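Side-chain contact in NDP-N-acetyl-D-galactosaminuronic acid dehydrogenase (Methanosarcina mazei Go1, PDB 3G79), which probably oxidises UDP-N-acetyl-D-mannosamine to the corresponding uronic acid, using two molecules of NAD as the electron acceptor: residues A[24-29]-A[90-95]. Residues are numbered along the deposited sequence; the frame is centred on the assembly and turned at random.
Sequences LGMGYV and FECTPD
Met-26 reaches from the glycine-rich loop of the NAD-binding Rossmann fold to Phe-90 and Cys-92 on strand 90-93, one of the two outermost strands of its sheet within this chain. The loop joins strand 20-24 to helix 30-39, and its sequence is consistent with a GxGxxG dinucleotide-binding motif in which Met-26 sits between Gly-25 and Gly-27, at the centre of an inverse gamma turn.

CB of Met-26 already heads for the strand. With CG anti to the carbonyl carbon (chi1 -68°), the chain runs on past Cys-92, and CG lies 4.1 Å from its SG. A bend about CB-CG sets SD, and a second about CG-SD turns the methyl CE toward Phe-90. SD stays farther off, 4.5 Å from Phe-90 CZ at its nearest to the ring. CE meets the ring at its edge, near the ring plane, at the CZ end; the modelled separation from CZ is too short to be trusted, so the exact placement of the methyl is doubtful. The same methyl is 3.9 Å from Cys-92 SG, so the thiol sulfur touches the methionine at two places, CG and CE.

Phe-90 comes to meet it from the opposite direction. Its other neighbours include Ala-34, Val-35 and Ala-38 of helix 30-39, while Leu-63 of helix 59-63 touches all three contact residues, making this a buried apolar join between the loop, the edge strand and the neighbouring helices. The polar backbone is served separately: Met-26 O accepts a hydrogen bond from Lys-59 NZ, and Cys-92 O takes one from Asn-64 ND2.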
loop_
_atom_site.group_PDB
_atom_site.type_symbol
_atom_site.label_atom_id
_atom_site.label_comp_id
_atom_site.label_asym_id
_atom_site.label_seq_id
_atom_site.Cartn_x
_atom_site.Cartn_y
_atom_site.Cartn_z
ATOM N N LEU A 24 26.038 -24.734 -8.246
ATOM C CA LEU A 24 26.679 -24.179 -9.427
ATOM C C LEU A 24 26.634 -22.674 -9.319
ATOM O O LEU A 24 25.545 -22.095 -9.106
ATOM C CB LEU A 24 25.942 -24.579 -10.703
ATOM C CG LEU A 24 26.246 -25.875 -11.436
ATOM C CD1 LEU A 24 25.474 -26.987 -10.833
ATOM C CD2 LEU A 24 25.866 -25.715 -12.879
ATOM N N GLY A 25 27.794 -22.034 -9.490
ATOM C CA GLY A 25 27.853 -20.566 -9.402
ATOM C C GLY A 25 28.630 -20.133 -8.171
ATOM O O GLY A 25 28.041 -19.743 -7.121
ATOM N N MET A 26 29.959 -20.196 -8.285
ATOM C CA MET A 26 30.786 -19.806 -7.159
ATOM C C MET A 26 30.949 -18.264 -7.045
ATOM O O MET A 26 32.048 -17.720 -7.142
ATOM C CB MET A 26 32.097 -20.592 -7.147
ATOM C CG MET A 26 31.913 -22.097 -6.853
ATOM S SD MET A 26 31.008 -22.554 -5.322
ATOM C CE MET A 26 32.302 -23.151 -4.398
ATOM N N GLY A 27 29.820 -17.579 -6.813
ATOM C CA GLY A 27 29.774 -16.110 -6.750
ATOM C C GLY A 27 29.372 -15.555 -5.391
ATOM O O GLY A 27 29.419 -16.265 -4.376
ATOM N N TYR A 28 28.959 -14.286 -5.351
ATOM C CA TYR A 28 28.661 -13.697 -4.053
ATOM C C TYR A 28 27.600 -14.483 -3.262
ATOM O O TYR A 28 27.751 -14.615 -2.053
ATOM C CB TYR A 28 28.492 -12.151 -4.060
ATOM C CG TYR A 28 27.324 -11.559 -4.831
ATOM C CD1 TYR A 28 27.462 -11.150 -6.167
ATOM C CD2 TYR A 28 26.096 -11.348 -4.212
ATOM C CE1 TYR A 28 26.375 -10.596 -6.888
ATOM C CE2 TYR A 28 25.000 -10.785 -4.916
ATOM C CZ TYR A 28 25.154 -10.423 -6.253
ATOM O OH TYR A 28 24.083 -9.878 -6.926
ATOM N N VAL A 29 26.609 -15.076 -3.945
ATOM C CA VAL A 29 25.523 -15.870 -3.323
ATOM C C VAL A 29 25.724 -17.391 -3.276
ATOM O O VAL A 29 25.289 -18.059 -2.336
ATOM C CB VAL A 29 24.143 -15.612 -4.002
ATOM C CG1 VAL A 29 23.577 -14.279 -3.585
ATOM C CG2 VAL A 29 24.243 -15.683 -5.500
ATOM N N PHE A 90 32.861 -29.879 2.125
ATOM C CA PHE A 90 32.768 -29.021 0.973
ATOM C C PHE A 90 34.031 -29.102 0.125
ATOM O O PHE A 90 35.137 -29.209 0.646
ATOM C CB PHE A 90 32.494 -27.590 1.400
ATOM C CG PHE A 90 32.546 -26.610 0.274
ATOM C CD1 PHE A 90 31.510 -26.526 -0.653
ATOM C CD2 PHE A 90 33.645 -25.777 0.109
ATOM C CE1 PHE A 90 31.558 -25.637 -1.695
ATOM C CE2 PHE A 90 33.676 -24.857 -0.955
ATOM C CZ PHE A 90 32.629 -24.807 -1.845
ATOM N N GLU A 91 33.834 -29.057 -1.183
ATOM C CA GLU A 91 34.912 -29.151 -2.150
ATOM C C GLU A 91 34.446 -28.446 -3.408
ATOM O O GLU A 91 33.283 -28.573 -3.796
ATOM C CB GLU A 91 35.211 -30.612 -2.474
ATOM C CG GLU A 91 36.365 -30.802 -3.445
ATOM C CD GLU A 91 36.425 -32.205 -4.029
ATOM O OE1 GLU A 91 37.217 -32.414 -4.996
ATOM O OE2 GLU A 91 35.668 -33.082 -3.527
ATOM N N CYS A 92 35.351 -27.692 -4.019
ATOM C CA CYS A 92 35.108 -27.049 -5.297
ATOM C C CYS A 92 35.787 -27.874 -6.393
ATOM O O CYS A 92 36.949 -28.281 -6.265
ATOM C CB CYS A 92 35.650 -25.621 -5.259
ATOM S SG CYS A 92 35.158 -24.514 -6.601
ATOM N N THR A 93 35.037 -28.151 -7.451
ATOM C CA THR A 93 35.526 -28.949 -8.577
ATOM C C THR A 93 35.042 -28.391 -9.917
ATOM O O THR A 93 33.932 -27.848 -9.995
ATOM C CB THR A 93 35.159 -30.442 -8.436
ATOM O OG1 THR A 93 35.828 -31.228 -9.445
ATOM C CG2 THR A 93 33.630 -30.658 -8.516
ATOM N N PRO A 94 35.921 -28.461 -10.957
ATOM C CA PRO A 94 35.687 -28.093 -12.386
ATOM C C PRO A 94 34.945 -29.202 -13.146
ATOM O O PRO A 94 34.588 -29.062 -14.326
ATOM C CB PRO A 94 37.117 -27.959 -12.925
ATOM C CG PRO A 94 37.910 -28.996 -12.085
ATOM C CD PRO A 94 37.359 -28.757 -10.708
ATOM N N ASP A 95 34.712 -30.294 -12.436
ATOM C CA ASP A 95 34.201 -31.509 -13.018
ATOM C C ASP A 95 32.673 -31.680 -12.833
ATOM O O ASP A 95 32.195 -32.355 -11.919
ATOM C CB ASP A 95 34.996 -32.705 -12.453
ATOM C CG ASP A 95 34.576 -34.003 -13.057
ATOM O OD1 ASP A 95 33.893 -33.941 -14.116
ATOM O OD2 ASP A 95 34.934 -35.058 -12.485
#